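Local coordinates for protein 3,4-Dihydroxy-2-butanone 4-phosphate Synthase (PDB 1TKU) that converts D-ribulose 5-phosphate into formate and 3,4-dihydroxy-2-butanone 4-phosphate, probably with the help of magnesium or manganese ions, at residues 130-135 with 144-149. Residues are numbered along the deposited sequence; the frame is centred on the assembly and turned at random.
With 5RP (ribulose-5-phosphate), chain D.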
loop_
_atom_site.group_PDB
_atom_site.type_symbol
_atom_site.label_atom_id
_atom_site.label_comp_id
_atom_site.label_asym_id
_atom_site.label_seq_id
_atom_site.Cartn_x
_atom_site.Cartn_y
_atom_site.Cartn_z
ATOM N N LEU B 130 1.037 -1.100 -7.870
ATOM C CA LEU B 130 2.222 -1.951 -7.979
ATOM C C LEU B 130 2.021 -3.122 -8.947
ATOM O O LEU B 130 1.497 -4.165 -8.567
ATOM C CB LEU B 130 2.584 -2.509 -6.598
ATOM C CG LEU B 130 2.985 -1.518 -5.500
ATOM C CD1 LEU B 130 2.222 -1.838 -4.223
ATOM C CD2 LEU B 130 4.485 -1.587 -5.249
ATOM N N PRO B 131 2.437 -2.965 -10.212
ATOM C CA PRO B 131 2.262 -4.072 -11.157
ATOM C C PRO B 131 3.271 -5.174 -10.828
ATOM O O PRO B 131 4.371 -4.892 -10.350
ATOM C CB PRO B 131 2.546 -3.424 -12.518
ATOM C CG PRO B 131 2.287 -1.959 -12.283
ATOM C CD PRO B 131 2.878 -1.749 -10.910
ATOM N N LEU B 132 2.893 -6.424 -11.076
ATOM C CA LEU B 132 3.775 -7.556 -10.812
ATOM C C LEU B 132 3.921 -8.350 -12.100
ATOM O O LEU B 132 2.982 -8.434 -12.886
ATOM C CB LEU B 132 3.190 -8.458 -9.727
ATOM C CG LEU B 132 2.802 -7.784 -8.410
ATOM C CD1 LEU B 132 2.272 -8.843 -7.454
ATOM C CD2 LEU B 132 3.999 -7.066 -7.812
ATOM N N ARG B 133 5.095 -8.933 -12.310
ATOM C CA ARG B 133 5.338 -9.713 -13.517
ATOM C C ARG B 133 5.248 -11.216 -13.271
ATOM O O ARG B 133 6.127 -11.804 -12.641
ATOM C CB ARG B 133 6.716 -9.368 -14.099
ATOM C CG ARG B 133 6.870 -7.911 -14.512
ATOM C CD ARG B 133 8.213 -7.647 -15.188
ATOM N NE ARG B 133 8.319 -8.363 -16.456
ATOM C CZ ARG B 133 9.321 -8.229 -17.318
ATOM N NH1 ARG B 133 10.320 -7.398 -17.057
ATOM N NH2 ARG B 133 9.324 -8.928 -18.444
ATOM N N ALA B 134 4.178 -11.831 -13.770
ATOM C CA ALA B 134 3.984 -13.270 -13.624
ATOM C C ALA B 134 4.878 -13.976 -14.640
ATOM O O ALA B 134 4.946 -13.570 -15.802
ATOM C CB ALA B 134 2.527 -13.633 -13.871
ATOM N N VAL B 135 5.554 -15.032 -14.201
ATOM C CA VAL B 135 6.447 -15.768 -15.082
ATOM C C VAL B 135 5.705 -16.586 -16.130
ATOM O O VAL B 135 4.583 -17.052 -15.902
ATOM C CB VAL B 135 7.377 -16.717 -14.278
ATOM C CG1 VAL B 135 8.134 -15.927 -13.222
ATOM C CG2 VAL B 135 6.566 -17.828 -13.631
ATOM N N GLY B 144 3.113 -18.830 -7.202
ATOM C CA GLY B 144 2.908 -17.609 -6.447
ATOM C C GLY B 144 1.515 -17.051 -6.655
ATOM O O GLY B 144 0.795 -17.476 -7.562
ATOM N N HIS B 145 1.120 -16.101 -5.814
ATOM C CA HIS B 145 -0.201 -15.514 -5.966
ATOM C C HIS B 145 -0.232 -14.659 -7.225
ATOM O O HIS B 145 -1.297 -14.406 -7.783
ATOM C CB HIS B 145 -0.574 -14.687 -4.733
ATOM C CG HIS B 145 -0.736 -15.507 -3.491
ATOM N ND1 HIS B 145 -1.537 -15.119 -2.440
ATOM C CD2 HIS B 145 -0.205 -16.702 -3.137
ATOM C CE1 HIS B 145 -1.493 -16.038 -1.491
ATOM N NE2 HIS B 145 -0.691 -17.009 -1.890
ATOM N N THR B 146 0.944 -14.221 -7.674
ATOM C CA THR B 146 1.043 -13.420 -8.892
ATOM C C THR B 146 0.599 -14.300 -10.056
ATOM O O THR B 146 -0.280 -13.926 -10.835
ATOM C CB THR B 146 2.496 -12.949 -9.150
ATOM O OG1 THR B 146 2.923 -12.090 -8.087
ATOM C CG2 THR B 146 2.582 -12.183 -10.459
ATOM N N GLU B 147 1.210 -15.477 -10.166
ATOM C CA GLU B 147 0.860 -16.409 -11.233
ATOM C C GLU B 147 -0.580 -16.904 -11.086
ATOM O O GLU B 147 -1.250 -17.182 -12.079
ATOM C CB GLU B 147 1.820 -17.608 -11.237
ATOM C CG GLU B 147 3.236 -17.317 -11.757
ATOM C CD GLU B 147 4.047 -16.415 -10.844
ATOM O OE1 GLU B 147 3.877 -16.506 -9.610
ATOM O OE2 GLU B 147 4.873 -15.628 -11.363
ATOM N N ALA B 148 -1.060 -17.017 -9.849
ATOM C CA ALA B 148 -2.430 -17.474 -9.615
ATOM C C ALA B 148 -3.439 -16.476 -10.179
ATOM O O ALA B 148 -4.442 -16.867 -10.784
ATOM C CB ALA B 148 -2.676 -17.675 -8.117
ATOM N N ALA B 149 -3.170 -15.188 -9.982
ATOM C CA ALA B 149 -4.063 -14.140 -10.469
ATOM C C ALA B 149 -4.162 -14.166 -11.990
ATOM O O ALA B 149 -5.259 -14.162 -12.547
ATOM C CB ALA B 149 -3.578 -12.769 -9.989
HETATM C C2 5RP D . 1.587 -12.226 -0.817
HETATM C C3 5RP D . 0.776 -11.763 -2.008
HETATM C C5 5RP D . 1.087 -10.402 -2.628
HETATM O O13 5RP D . 0.058 -9.878 -3.495
HETATM C C6 5RP D . 2.457 -10.444 -3.401
HETATM O O14 5RP D . 2.816 -9.122 -3.854
HETATM C C7 5RP D . 2.439 -11.385 -4.646
HETATM O O8 5RP D . 2.507 -12.743 -4.205
HETATM P P9 5RP D . 3.570 -13.805 -4.768
HETATM O O12 5RP D . 5.073 -13.367 -4.437
HETATM O O11 5RP D . 3.407 -13.987 -6.358
HETATM O O10 5RP D . 3.207 -15.201 -4.073
HETATM O O4 5RP D . -0.112 -12.452 -2.491
HETATM O O1 5RP D . 1.135 -13.504 -0.317
HETATM O O HOH W 1 6.422 -13.622 -10.556
#
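Leu132 and Thr146 meet where strand 129-134 passes the first turn of helix 145-155, the axes of their segments 130-134 and 145-149 standing almost perpendicular (85°) and approaching to 7.7 Å. Leu132 lays CD1 against the hydroxyl of Thr146, with CD1 3.4 Å from OG1, and the same methyl also faces O14 of ribulose-5-phosphate, so one leucine branch borders both the threonine and the sugar. Arg133 directs its CB away from the helix; its carbonyl O accepts from a water that also donates to Glu147 OE2, a bridge with arms of 2.8 and 2.7 Å respectively. At Ala134 the backbone itself is the packing surface: Thr146 CG2 lies 3.6 Å from Ala134 CA, and Ala134 CB completes the apolar patch. Val135, just past the strand, supplies the direct hydrogen bond of the contact, from its N to Glu147 OE2 at 3.0 Å. The bond is nearly straight (167°) and uses the anti lone pair, while Val135 CG2 packs beside the carboxylate. Glu147 reaches this position because its chain bends at chi2 (68°). Its other oxygen, OE1, forms a salt bridge with Arg142, so both carboxylate oxygens are engaged and the group's orientation is probably well defined. Arg142 in turn binds the ligand, which makes Glu147 a second-shell residue of the site. Thr146 divides its branches between strand and ligand: CG2 packs on the strand, whereas OG1 donates to phosphate O11 at 2.6 Å. Thr146 N also donates to O11, and His145 N donates to O10 at 2.9 Å. With Gly144 as N-cap, the arrangement is a phosphate-binding helix N-terminus, here forming the phosphate end of the ribulose-5-phosphate site of the DHBP synthase fold.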